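Local coordinates for ABC transporter binding protein AcbH (Actinoplanes, PDB 3OO8) that binds beta-D-galactopyranose as the extracellular solute receptor of a bacterial ABC transporter, at residues 182-187 with 386-391; 200-205 with 222-227; 377-382 with 408-413. The protein carries 2 engineered substitutions. One frame throughout, in Å; residues are numbered along the deposited sequence.

Interaction 1 of 3, residues 182-187 with 386-391; sequences FADKDG and LIQQFI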
ATOM      1  N   PHE A 182      11.428   7.696 -13.602  1.00 14.62           N
ATOM      2  CA  PHE A 182      11.184   8.304 -12.305  1.00 13.65           C
ATOM      3  C   PHE A 182      10.439   9.630 -12.468  1.00 18.40           C
ATOM      4  O   PHE A 182      10.788  10.450 -13.324  1.00 16.80           O
ATOM      5  CB  PHE A 182      12.514   8.490 -11.580  1.00 13.21           C
ATOM      6  CG  PHE A 182      12.375   8.875 -10.125  1.00 11.60           C
ATOM      7  CD1 PHE A 182      11.607   8.106  -9.266  1.00 15.27           C
ATOM      8  CD2 PHE A 182      13.031  10.002  -9.633  1.00 11.44           C
ATOM      9  CE1 PHE A 182      11.485   8.460  -7.954  1.00 16.75           C
ATOM     10  CE2 PHE A 182      12.914  10.379  -8.295  1.00 17.21           C
ATOM     11  CZ  PHE A 182      12.131   9.590  -7.457  1.00 17.95           C
ATOM     12  N   ALA A 183       9.456   9.845 -11.608  1.00 14.35           N
ATOM     13  CA  ALA A 183       8.567  10.998 -11.681  1.00 14.44           C
ATOM     14  C   ALA A 183       8.107  11.387 -10.283  1.00 17.37           C
ATOM     15  O   ALA A 183       7.878  10.521  -9.419  1.00 15.64           O
ATOM     16  CB  ALA A 183       7.371  10.658 -12.546  1.00 15.07           C
ATOM     17  N   ASP A 184       8.002  12.693 -10.040  1.00 15.69           N
ATOM     18  CA  ASP A 184       7.533  13.142  -8.730  1.00 13.73           C
ATOM     19  C   ASP A 184       6.781  14.476  -8.747  1.00 15.90           C
ATOM     20  O   ASP A 184       6.580  15.089  -7.709  1.00 15.93           O
ATOM     21  CB  ASP A 184       8.687  13.237  -7.749  1.00 12.44           C
ATOM     22  CG  ASP A 184       8.221  13.181  -6.298  1.00 13.31           C
ATOM     23  OD1 ASP A 184       7.273  12.414  -6.000  1.00 14.86           O
ATOM     24  OD2 ASP A 184       8.832  13.884  -5.452  1.00 14.54           O
ATOM     25  N   LYS A 185       6.378  14.927  -9.929  1.00 17.75           N
ATOM     26  CA  LYS A 185       5.533  16.110  -9.954  1.00 18.91           C
ATOM     27  C   LYS A 185       4.282  15.928  -9.086  1.00 19.99           C
ATOM     28  O   LYS A 185       3.788  16.887  -8.494  1.00 19.31           O
ATOM     29  CB  LYS A 185       5.165  16.456 -11.399  1.00 19.57           C
ATOM     30  CG  LYS A 185       4.429  17.803 -11.528  1.00 24.11           C
ATOM     31  CD  LYS A 185       4.340  18.215 -13.000  1.00 28.45           C
ATOM     32  CE  LYS A 185       3.980  19.694 -13.144  1.00 36.44           C
ATOM     33  NZ  LYS A 185       2.579  19.941 -12.716  1.00 37.24           N
ATOM     34  N   ASP A 186       3.775  14.693  -9.014  1.00 17.65           N
ATOM     35  CA  ASP A 186       2.587  14.344  -8.243  1.00 17.07           C
ATOM     36  C   ASP A 186       2.799  14.291  -6.730  1.00 15.11           C
ATOM     37  O   ASP A 186       1.842  14.216  -5.966  1.00 15.93           O
ATOM     38  CB  ASP A 186       2.021  13.004  -8.736  1.00 17.29           C
ATOM     39  CG  ASP A 186       1.661  13.029 -10.220  1.00 20.20           C
ATOM     40  OD1 ASP A 186       0.827  13.865 -10.619  1.00 24.23           O
ATOM     41  OD2 ASP A 186       2.213  12.207 -10.966  1.00 15.78           O
ATOM     42  N   GLY A 187       4.064  14.344  -6.319  1.00 14.90           N
ATOM     43  CA  GLY A 187       4.434  14.509  -4.910  1.00 14.48           C
ATOM     44  C   GLY A 187       4.495  13.193  -4.170  1.00 13.64           C
ATOM     45  O   GLY A 187       5.503  12.872  -3.522  1.00 12.75           O
ATOM     46  N   LEU A 386       9.759  17.980   1.111  1.00 16.16           N
ATOM     47  CA  LEU A 386      11.146  17.813   1.552  1.00 16.18           C
ATOM     48  C   LEU A 386      11.859  16.800   0.657  1.00 17.77           C
ATOM     49  O   LEU A 386      13.028  16.953   0.350  1.00 15.55           O
ATOM     50  CB  LEU A 386      11.228  17.420   3.041  1.00 15.29           C
ATOM     51  CG  LEU A 386      10.670  18.503   3.952  1.00 10.88           C
ATOM     52  CD1 LEU A 386      10.535  17.940   5.379  1.00 12.71           C
ATOM     53  CD2 LEU A 386      11.599  19.734   3.939  1.00 15.98           C
ATOM     54  N   ILE A 387      11.144  15.761   0.220  1.00 15.26           N
ATOM     55  CA  ILE A 387      11.748  14.780  -0.667  1.00 14.45           C
ATOM     56  C   ILE A 387      11.998  15.366  -2.046  1.00 16.00           C
ATOM     57  O   ILE A 387      12.985  15.052  -2.658  1.00 16.29           O
ATOM     58  CB  ILE A 387      10.978  13.443  -0.658  1.00 12.52           C
ATOM     59  CG1 ILE A 387      11.289  12.742   0.669  1.00 15.14           C
ATOM     60  CG2 ILE A 387      11.341  12.587  -1.867  1.00 15.06           C
ATOM     61  CD1 ILE A 387      10.416  11.544   0.978  1.00 14.80           C
ATOM     62  N   GLN A 388      11.131  16.279  -2.482  1.00 16.74           N
ATOM     63  CA  GLN A 388      11.367  16.978  -3.757  1.00 17.18           C
ATOM     64  C   GLN A 388      12.618  17.828  -3.663  1.00 18.02           C
ATOM     65  O   GLN A 388      13.425  17.889  -4.607  1.00 17.84           O
ATOM     66  CB  GLN A 388      10.170  17.836  -4.146  1.00 16.24           C
ATOM     67  CG  GLN A 388       9.047  17.027  -4.783  1.00 16.02           C
ATOM     68  CD  GLN A 388       7.794  17.824  -4.990  1.00 20.25           C
ATOM     69  OE1 GLN A 388       7.554  18.830  -4.314  1.00 25.30           O
ATOM     70  NE2 GLN A 388       6.971  17.376  -5.923  1.00 19.70           N
ATOM     71  N   GLN A 389      12.813  18.438  -2.499  1.00 18.91           N
ATOM     72  CA  GLN A 389      14.003  19.254  -2.269  1.00 20.69           C
ATOM     73  C   GLN A 389      15.273  18.378  -2.341  1.00 20.35           C
ATOM     74  O   GLN A 389      16.273  18.754  -2.966  1.00 20.91           O
ATOM     75  CB  GLN A 389      13.854  20.022  -0.948  1.00 19.53           C
ATOM     76  CG  GLN A 389      14.964  21.020  -0.676  1.00 27.15           C
ATOM     77  CD  GLN A 389      14.673  21.905   0.532  1.00 30.58           C
ATOM     78  OE1 GLN A 389      13.643  21.753   1.202  1.00 28.17           O
ATOM     79  NE2 GLN A 389      15.596  22.822   0.826  1.00 25.71           N
ATOM     80  N   PHE A 390      15.215  17.174  -1.770  1.00 18.86           N
ATOM     81  CA  PHE A 390      16.323  16.231  -1.866  1.00 17.72           C
ATOM     82  C   PHE A 390      16.606  15.831  -3.327  1.00 16.69           C
ATOM     83  O   PHE A 390      17.747  15.834  -3.788  1.00 18.17           O
ATOM     84  CB  PHE A 390      16.058  14.964  -1.031  1.00 16.36           C
ATOM     85  CG  PHE A 390      17.072  13.882  -1.267  1.00 12.85           C
ATOM     86  CD1 PHE A 390      18.334  13.934  -0.673  1.00 14.08           C
ATOM     87  CD2 PHE A 390      16.790  12.817  -2.123  1.00 15.63           C
ATOM     88  CE1 PHE A 390      19.286  12.922  -0.908  1.00 17.23           C
ATOM     89  CE2 PHE A 390      17.742  11.827  -2.370  1.00 11.44           C
ATOM     90  CZ  PHE A 390      18.981  11.867  -1.769  1.00 11.14           C
ATOM     91  N   ILE A 391      15.555  15.457  -4.052  1.00 15.15           N
ATOM     92  CA  ILE A 391      15.669  15.078  -5.448  1.00 15.68           C
ATOM     93  C   ILE A 391      16.328  16.194  -6.246  1.00 18.14           C
ATOM     94  O   ILE A 391      17.176  15.899  -7.076  1.00 19.12           O
ATOM     95  CB  ILE A 391      14.302  14.704  -6.035  1.00 14.31           C
ATOM     96  CG1 ILE A 391      13.832  13.369  -5.433  1.00 16.23           C
ATOM     97  CG2 ILE A 391      14.352  14.639  -7.584  1.00 15.37           C
ATOM     98  CD1 ILE A 391      12.359  13.082  -5.613  1.00 19.27           C
TER
HETATM   99  O   HOH W   1       5.014  19.153  -7.347  1.00 34.88           O
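A type I beta turn, Asp184 to Gly187, in the loop that follows strand 178-181 meets one flank of helix 377-392 through Asp184, Gln388, Phe182 and Ile391. The polar part is a grip on the turn's own carbonyl. Gln388 NE2 donates to Asp184 O over 2.9 Å, with an N-H...O angle of 147° and the oxygen nearly in the plane of the amide. Gly187 N closes the turn on the same Asp184 O at 3.0 Å, and the two donors reach it from opposite faces of the carbonyl plane, so two bonds fix its direction. The extended chain of Gln388 beyond CG carries the amide out from the helix to this oxygen. Water 1 adds a second tie, accepting from Gln388 NE2 and donating to Lys185 O.

The Asp184 carboxylate crosses the Gln388 side chain, its plane 76° from the amide's. Its CG lies anti to the backbone N (chi1 -158°), which turns OD2 to the helix, 3.2 Å from Gln388 CG and 3.6 Å from Ile391 CD1. OD1 is hydrogen-bonded by Ala190 N. The apolar part is a methyl against a ring edge: Ile391 CD1 lies near the plane of the Phe182 ring, 3.8 Å from CE2.

Arg243 NH1 and Trp245 N hydrogen-bond to Phe182 O and Asp186 OD2 respectively, tying the loop to residues 243-245. Trp229 of helix 220-232 touches both Phe182 and Ile387, while helix 396-413 packs on Leu386 and Phe390, placing helix 377-392 between the strand-end loop and the C-terminal helix.

Interaction 2 of 3, residues 200-205 with 222-227; sequences RINGYD and VTKVFD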
ATOM      1  N   ARG A 200      14.283  -1.778   3.689  1.00  9.56           N
ATOM      2  CA  ARG A 200      15.418  -2.638   3.321  1.00  8.07           C
ATOM      3  C   ARG A 200      16.668  -2.385   4.162  1.00  9.73           C
ATOM      4  O   ARG A 200      17.436  -3.321   4.354  1.00 13.34           O
ATOM      5  CB  ARG A 200      15.785  -2.382   1.855  1.00  7.85           C
ATOM      6  CG  ARG A 200      14.723  -2.944   0.925  1.00  7.68           C
ATOM      7  CD  ARG A 200      14.866  -4.465   0.716  1.00  6.93           C
ATOM      8  NE  ARG A 200      13.969  -4.946  -0.344  1.00  9.50           N
ATOM      9  CZ  ARG A 200      12.684  -5.239  -0.169  1.00  9.98           C
ATOM     10  NH1 ARG A 200      12.114  -5.159   1.037  1.00  7.20           N
ATOM     11  NH2 ARG A 200      11.969  -5.635  -1.202  1.00  9.96           N
ATOM     12  N   ILE A 201      16.879  -1.146   4.618  1.00  9.80           N
ATOM     13  CA  ILE A 201      18.078  -0.780   5.419  1.00 10.44           C
ATOM     14  C   ILE A 201      17.826  -0.963   6.918  1.00 10.88           C
ATOM     15  O   ILE A 201      18.628  -1.611   7.615  1.00 14.03           O
ATOM     16  CB  ILE A 201      18.480   0.675   5.148  1.00 12.94           C
ATOM     17  CG1 ILE A 201      18.909   0.763   3.690  1.00 13.00           C
ATOM     18  CG2 ILE A 201      19.684   1.116   6.014  1.00 12.01           C
ATOM     19  CD1 ILE A 201      19.028   2.197   3.170  1.00 15.56           C
ATOM     20  N   ASN A 202      16.706  -0.388   7.381  1.00 10.77           N
ATOM     21  CA  ASN A 202      16.366  -0.326   8.808  1.00 11.01           C
ATOM     22  C   ASN A 202      15.305  -1.307   9.298  1.00 11.22           C
ATOM     23  O   ASN A 202      15.226  -1.597  10.503  1.00 12.00           O
ATOM     24  CB  ASN A 202      15.987   1.108   9.198  1.00  9.58           C
ATOM     25  CG  ASN A 202      17.110   2.099   8.918  1.00 11.28           C
ATOM     26  OD1 ASN A 202      16.917   3.101   8.203  1.00 16.52           O
ATOM     27  ND2 ASN A 202      18.300   1.788   9.406  1.00 10.52           N
ATOM     28  N   GLY A 203      14.469  -1.804   8.384  1.00 12.59           N
ATOM     29  CA  GLY A 203      13.491  -2.804   8.728  1.00 11.21           C
ATOM     30  C   GLY A 203      12.125  -2.221   9.054  1.00 11.40           C
ATOM     31  O   GLY A 203      11.953  -1.003   9.154  1.00 12.79           O
ATOM     32  N   TYR A 204      11.150  -3.118   9.217  1.00 11.24           N
ATOM     33  CA  TYR A 204       9.738  -2.733   9.365  1.00 10.88           C
ATOM     34  C   TYR A 204       9.465  -2.049  10.703  1.00 11.06           C
ATOM     35  O   TYR A 204       8.796  -1.010  10.768  1.00 10.76           O
ATOM     36  CB  TYR A 204       8.847  -3.976   9.263  1.00 11.60           C
ATOM     37  CG  TYR A 204       7.369  -3.692   9.421  1.00 10.80           C
ATOM     38  CD1 TYR A 204       6.593  -3.298   8.345  1.00 11.87           C
ATOM     39  CD2 TYR A 204       6.741  -3.887  10.640  1.00 14.07           C
ATOM     40  CE1 TYR A 204       5.234  -3.044   8.493  1.00 13.79           C
ATOM     41  CE2 TYR A 204       5.379  -3.633  10.787  1.00 15.68           C
ATOM     42  CZ  TYR A 204       4.641  -3.230   9.714  1.00 18.64           C
ATOM     43  OH  TYR A 204       3.296  -2.982   9.884  1.00 26.28           O
ATOM     44  N   ASP A 205       9.950  -2.659  11.784  1.00 12.14           N
ATOM     45  CA  ASP A 205       9.694  -2.087  13.096  1.00 14.66           C
ATOM     46  C   ASP A 205      10.193  -0.652  13.218  1.00 11.44           C
ATOM     47  O   ASP A 205       9.484   0.245  13.705  1.00 12.38           O
ATOM     48  CB  ASP A 205      10.319  -2.954  14.183  1.00 15.00           C
ATOM     49  CG  ASP A 205       9.582  -4.274  14.372  1.00 26.17           C
ATOM     50  OD1 ASP A 205       8.400  -4.384  13.961  1.00 29.45           O
ATOM     51  OD2 ASP A 205      10.201  -5.201  14.941  1.00 34.52           O
ATOM     52  N   VAL A 222      17.772   7.456   9.263  1.00 10.94           N
ATOM     53  CA  VAL A 222      17.197   8.276   8.207  1.00 11.70           C
ATOM     54  C   VAL A 222      18.291   8.831   7.312  1.00 11.93           C
ATOM     55  O   VAL A 222      18.134   8.918   6.089  1.00 11.00           O
ATOM     56  CB  VAL A 222      16.285   9.384   8.771  1.00 11.88           C
ATOM     57  CG1 VAL A 222      15.802  10.283   7.669  1.00 11.06           C
ATOM     58  CG2 VAL A 222      15.087   8.747   9.433  1.00 14.59           C
ATOM     59  N   THR A 223      19.405   9.223   7.919  1.00 12.93           N
ATOM     60  CA  THR A 223      20.547   9.673   7.134  1.00 13.64           C
ATOM     61  C   THR A 223      20.989   8.554   6.210  1.00 12.40           C
ATOM     62  O   THR A 223      21.289   8.804   5.042  1.00 13.05           O
ATOM     63  CB  THR A 223      21.749  10.055   8.032  1.00 12.31           C
ATOM     64  OG1 THR A 223      21.288  10.884   9.116  1.00 15.36           O
ATOM     65  CG2 THR A 223      22.777  10.840   7.193  1.00 12.93           C
ATOM     66  N   LYS A 224      20.984   7.335   6.710  1.00 12.41           N
ATOM     67  CA  LYS A 224      21.415   6.182   5.917  1.00 13.37           C
ATOM     68  C   LYS A 224      20.499   5.919   4.742  1.00 14.59           C
ATOM     69  O   LYS A 224      20.972   5.509   3.667  1.00 15.16           O
ATOM     70  CB  LYS A 224      21.534   4.943   6.776  1.00 16.85           C
ATOM     71  CG  LYS A 224      22.730   4.918   7.714  1.00 22.10           C
ATOM     72  CD  LYS A 224      22.706   3.612   8.462  1.00 29.92           C
ATOM     73  CE  LYS A 224      21.254   3.228   8.703  1.00 31.82           C
ATOM     74  NZ  LYS A 224      21.049   2.305   9.821  1.00 27.56           N
ATOM     75  N   VAL A 225      19.195   6.119   4.943  1.00 12.29           N
ATOM     76  CA  VAL A 225      18.248   6.051   3.817  1.00 12.18           C
ATOM     77  C   VAL A 225      18.593   7.025   2.704  1.00 12.60           C
ATOM     78  O   VAL A 225      18.684   6.650   1.533  1.00 11.84           O
ATOM     79  CB  VAL A 225      16.780   6.241   4.262  1.00 13.03           C
ATOM     80  CG1 VAL A 225      15.855   6.430   3.032  1.00 13.38           C
ATOM     81  CG2 VAL A 225      16.330   5.074   5.114  1.00 14.21           C
ATOM     82  N   PHE A 226      18.818   8.276   3.073  1.00 10.53           N
ATOM     83  CA  PHE A 226      19.100   9.295   2.071  1.00 11.62           C
ATOM     84  C   PHE A 226      20.474   9.118   1.423  1.00 12.05           C
ATOM     85  O   PHE A 226      20.662   9.420   0.221  1.00 14.19           O
ATOM     86  CB  PHE A 226      18.855  10.703   2.645  1.00 11.33           C
ATOM     87  CG  PHE A 226      17.377  11.096   2.723  1.00 11.00           C
ATOM     88  CD1 PHE A 226      16.644  11.383   1.574  1.00 12.36           C
ATOM     89  CD2 PHE A 226      16.740  11.204   3.960  1.00 12.71           C
ATOM     90  CE1 PHE A 226      15.296  11.744   1.652  1.00 13.84           C
ATOM     91  CE2 PHE A 226      15.400  11.588   4.044  1.00 12.58           C
ATOM     92  CZ  PHE A 226      14.680  11.847   2.906  1.00 15.48           C
ATOM     93  N   ASP A 227      21.432   8.639   2.206  1.00 13.75           N
ATOM     94  CA  ASP A 227      22.769   8.307   1.690  1.00 14.72           C
ATOM     95  C   ASP A 227      22.660   7.216   0.635  1.00 14.24           C
ATOM     96  O   ASP A 227      23.279   7.320  -0.425  1.00 17.04           O
ATOM     97  CB  ASP A 227      23.750   7.942   2.808  1.00 13.97           C
ATOM     98  CG  ASP A 227      24.203   9.163   3.603  1.00 15.44           C
ATOM     99  OD1 ASP A 227      24.105  10.293   3.102  1.00 18.10           O
ATOM    100  OD2 ASP A 227      24.682   8.985   4.742  1.00 22.93           O
TER
HETATM  101  O   HOH W   2      20.189  -0.616  10.334  1.00 45.73           O
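Ile201 and Asn202, where helix 191-201 gives way to the short link before helix 204-212, pack against Lys224 and Val225 of helix 220-232. The backbones come closest at Ile201 and Val225, whose CA atoms are 7.0 Å apart. Gly203, with positive phi (95°), follows as the N-cap of helix 204-212.

The apolar contacts divide between the two branches of Ile201. CD1 reaches the helix backbone, 4.0 Å from Val225 CA, and meets the side chain of Val225 more loosely at CG2. The other branch, CG2, lies 3.8 Å from Lys224 CE, so the aliphatic part of the lysine shares the isoleucine surface. With CG1 beside the backbone N and anti to the carbonyl carbon (chi1 -65°), it is CD1 that goes to Val225 and CG2 to the lysine. Val225 packs on Phe194 and Leu197 as well, and so also meets the preceding turns of helix 191-201.

Polar contacts gather at the outer edge. Lys224 bends at chi3 (-34°) and brings its ammonium group over to the end of Asn202. Water 2 accepts from Lys224 NZ at 3.1 Å and donates to Ile201 O at 3.3 Å, a bridge, longer on the carbonyl side, from the lysine to the end of helix 191-201. Ile201 O also accepts from Asn288 ND2, so this carbonyl has both a water and a protein donor.

Chemically, the contact grades from a buried valine to an exposed lysine. Its inner part depends on shape, whereas the lysine end, linked to the Ile201 carbonyl through water, is probably the more adaptable.

Interaction 3 of 3, residues 377-382 with 408-413; sequences PDMANA and DQAKTI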
ATOM      1  N   PRO A 377      -1.621  12.332   7.855  1.00 17.77           N
ATOM      2  CA  PRO A 377      -1.565  13.054   6.599  1.00 19.55           C
ATOM      3  C   PRO A 377      -0.651  14.276   6.570  1.00 18.34           C
ATOM      4  O   PRO A 377       0.058  14.489   5.581  1.00 17.62           O
ATOM      5  CB  PRO A 377      -3.025  13.429   6.360  1.00 19.57           C
ATOM      6  CG  PRO A 377      -3.764  12.249   6.951  1.00 23.75           C
ATOM      7  CD  PRO A 377      -2.998  11.897   8.188  1.00 20.71           C
ATOM      8  N   ASP A 378      -0.712  15.103   7.608  1.00 18.90           N
ATOM      9  CA  ASP A 378       0.117  16.295   7.711  1.00 17.04           C
ATOM     10  C   ASP A 378       1.612  15.919   7.617  1.00 16.32           C
ATOM     11  O   ASP A 378       2.403  16.670   7.020  1.00 15.22           O
ATOM     12  CB  ASP A 378      -0.129  17.018   9.044  1.00 18.63           C
ATOM     13  CG  ASP A 378      -1.369  17.921   9.031  1.00 22.07           C
ATOM     14  OD1 ASP A 378      -2.020  18.099   7.986  1.00 24.13           O
ATOM     15  OD2 ASP A 378      -1.680  18.433  10.124  1.00 29.46           O
ATOM     16  N   MET A 379       1.991  14.781   8.200  1.00 13.23           N
ATOM     17  CA  MET A 379       3.417  14.364   8.199  1.00 12.29           C
ATOM     18  C   MET A 379       3.821  13.876   6.813  1.00 13.98           C
ATOM     19  O   MET A 379       4.848  14.276   6.281  1.00 12.75           O
ATOM     20  CB  MET A 379       3.689  13.309   9.276  1.00 12.35           C
ATOM     21  CG  MET A 379       5.201  13.013   9.514  1.00 12.40           C
ATOM     22  SD  MET A 379       6.153  14.450  10.083  1.00 14.43           S
ATOM     23  CE  MET A 379       7.310  14.741   8.727  1.00 14.13           C
ATOM     24  N   ALA A 380       3.013  13.005   6.209  1.00 14.33           N
ATOM     25  CA  ALA A 380       3.305  12.624   4.819  1.00 12.06           C
ATOM     26  C   ALA A 380       3.355  13.801   3.861  1.00 13.83           C
ATOM     27  O   ALA A 380       4.211  13.838   2.967  1.00 14.13           O
ATOM     28  CB  ALA A 380       2.290  11.587   4.338  1.00 15.26           C
ATOM     29  N   ASN A 381       2.431  14.748   4.016  1.00 13.06           N
ATOM     30  CA  ASN A 381       2.421  15.908   3.104  1.00 13.61           C
ATOM     31  C   ASN A 381       3.662  16.768   3.287  1.00 11.21           C
ATOM     32  O   ASN A 381       4.226  17.288   2.308  1.00 14.90           O
ATOM     33  CB  ASN A 381       1.164  16.759   3.290  1.00 16.85           C
ATOM     34  CG  ASN A 381      -0.066  16.074   2.742  1.00 21.93           C
ATOM     35  OD1 ASN A 381       0.026  15.253   1.826  1.00 28.85           O
ATOM     36  ND2 ASN A 381      -1.226  16.382   3.320  1.00 27.95           N
ATOM     37  N   ALA A 382       4.144  16.852   4.514  1.00 12.82           N
ATOM     38  CA  ALA A 382       5.341  17.641   4.792  1.00 13.41           C
ATOM     39  C   ALA A 382       6.536  16.965   4.102  1.00 13.41           C
ATOM     40  O   ALA A 382       7.443  17.632   3.582  1.00 15.02           O
ATOM     41  CB  ALA A 382       5.557  17.731   6.317  1.00 13.46           C
ATOM     42  N   ASP A 408      11.287  18.994  12.785  1.00 15.38           N
ATOM     43  CA  ASP A 408      10.595  20.145  13.353  1.00 16.72           C
ATOM     44  C   ASP A 408       9.110  20.059  13.018  1.00 16.39           C
ATOM     45  O   ASP A 408       8.258  20.388  13.855  1.00 17.98           O
ATOM     46  CB  ASP A 408      11.206  21.458  12.879  1.00 14.69           C
ATOM     47  CG  ASP A 408      12.597  21.710  13.462  1.00 16.73           C
ATOM     48  OD1 ASP A 408      12.991  21.045  14.439  1.00 20.61           O
ATOM     49  OD2 ASP A 408      13.244  22.642  12.960  1.00 16.73           O
ATOM     50  N   GLN A 409       8.800  19.603  11.803  1.00 16.02           N
ATOM     51  CA  GLN A 409       7.389  19.439  11.396  1.00 16.14           C
ATOM     52  C   GLN A 409       6.778  18.374  12.294  1.00 15.29           C
ATOM     53  O   GLN A 409       5.682  18.549  12.842  1.00 14.78           O
ATOM     54  CB  GLN A 409       7.268  19.044   9.908  1.00 16.11           C
ATOM     55  CG  GLN A 409       7.490  20.152   8.907  1.00 20.34           C
ATOM     56  CD  GLN A 409       6.241  20.971   8.685  1.00 23.97           C
ATOM     57  OE1 GLN A 409       5.199  20.689   9.274  1.00 23.99           O
ATOM     58  NE2 GLN A 409       6.336  21.996   7.856  1.00 23.84           N
ATOM     59  N   ALA A 410       7.504  17.272  12.466  1.00 13.61           N
ATOM     60  CA  ALA A 410       7.008  16.175  13.283  1.00 13.74           C
ATOM     61  C   ALA A 410       6.719  16.606  14.703  1.00 15.67           C
ATOM     62  O   ALA A 410       5.720  16.181  15.274  1.00 16.70           O
ATOM     63  CB  ALA A 410       7.959  14.988  13.286  1.00 12.84           C
ATOM     64  N   LYS A 411       7.591  17.416  15.301  1.00 15.27           N
ATOM     65  CA  LYS A 411       7.310  17.859  16.670  1.00 17.42           C
ATOM     66  C   LYS A 411       6.010  18.637  16.773  1.00 17.38           C
ATOM     67  O   LYS A 411       5.339  18.539  17.804  1.00 20.62           O
ATOM     68  CB  LYS A 411       8.444  18.714  17.253  1.00 16.64           C
ATOM     69  CG  LYS A 411       9.724  17.959  17.547  1.00 22.77           C
ATOM     70  CD  LYS A 411      10.860  18.958  17.805  1.00 29.45           C
ATOM     71  CE  LYS A 411      12.205  18.242  17.921  1.00 31.54           C
ATOM     72  NZ  LYS A 411      13.307  19.224  17.641  1.00 40.93           N
ATOM     73  N   THR A 412       5.663  19.410  15.743  1.00 18.34           N
ATOM     74  CA  THR A 412       4.407  20.165  15.764  1.00 18.72           C
ATOM     75  C   THR A 412       3.185  19.303  15.522  1.00 20.18           C
ATOM     76  O   THR A 412       2.130  19.543  16.096  1.00 21.19           O
ATOM     77  CB  THR A 412       4.382  21.363  14.772  1.00 17.85           C
ATOM     78  OG1 THR A 412       4.339  20.917  13.411  1.00 19.46           O
ATOM     79  CG2 THR A 412       5.589  22.279  14.970  1.00 19.22           C
ATOM     80  N   ILE A 413       3.331  18.308  14.654  1.00 17.90           N
ATOM     81  CA  ILE A 413       2.231  17.441  14.250  1.00 17.77           C
ATOM     82  C   ILE A 413       1.849  16.398  15.284  1.00 18.02           C
ATOM     83  O   ILE A 413       0.663  16.080  15.451  1.00 20.67           O
ATOM     84  CB  ILE A 413       2.589  16.758  12.917  1.00 16.21           C
ATOM     85  CG1 ILE A 413       2.732  17.836  11.838  1.00 14.20           C
ATOM     86  CG2 ILE A 413       1.602  15.612  12.556  1.00 17.60           C
ATOM     87  CD1 ILE A 413       3.302  17.344  10.530  1.00 17.81           C
TER
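Gln409, Ala410 and Ile413 of helix 396-413 pack against Asp378, Met379 and Ala382 of helix 377-392, forming the open end of an antiparallel helical hairpin. The two short segments run at 166° to one another and their axes approach to 9.8 Å. CA atoms come nearest at Met379 and Ala410, 6.5 Å apart, where the small alanine permits a close approach.

At the start of the contact, Gln409 lays its aliphatic part against Ala382: the methyl CB of Ala382 is 4.0 Å from Gln409 CG and nearly as close to CD. A bend at chi2 (-83°) folds the chain so that CB, CG, CD and OE1 all lie at similar distances from this methyl. The backbone O of Gln409 serves its own helix twice, accepting from Ile413 N and from Thr412 OG1, which ties the last turn together.

Next, Ala410 receives the thioether of Met379, with SD 3.7 Å from Ala410 CB. Met379 has CG anti to its backbone N (chi1 -169°) and then turns at chi2 and chi3, which brings the sulfur across to the opposite helix. Met379 SD also lies 4.1 Å from Ile413 CD1. The Met379 side chain touches Phe414 beyond the helix end, and Ala410 touches His213.

One turn further on, Ile413 covers the first turn of helix 377-392. Its CG1 branch points the terminal methyl at the backbone between Asp378 and Met379, while CG2 stays near Asp378 CB. The same side chain touches Val376, just ahead of that helix. Ile413 CD1 lies 3.7 Å from both Asp378 C and Met379 N, directly against the peptide link joining them.

Helix 377-392 joins interactions 1 and 3: its start packs on the C-terminal helix and its later turns on the loop 182-187, with contact centres about 17 Å apart. Interaction 2 is nested in the chain between the segments of interaction 1 and touches it where Phe390 CZ meets Phe226 O at 3.6 Å. Interactions 2 and 3 do not touch; their nearest atoms are about 9 Å apart. The galactose site lies nearer to 1 and 3: Gly187 is about 7 Å, and the Met379 side chain about 8 Å, from the side chain of Glu372, changed in this structure and known to bind beta-D-galactose; no sugar is bound to this chain, and interaction 2 is remote.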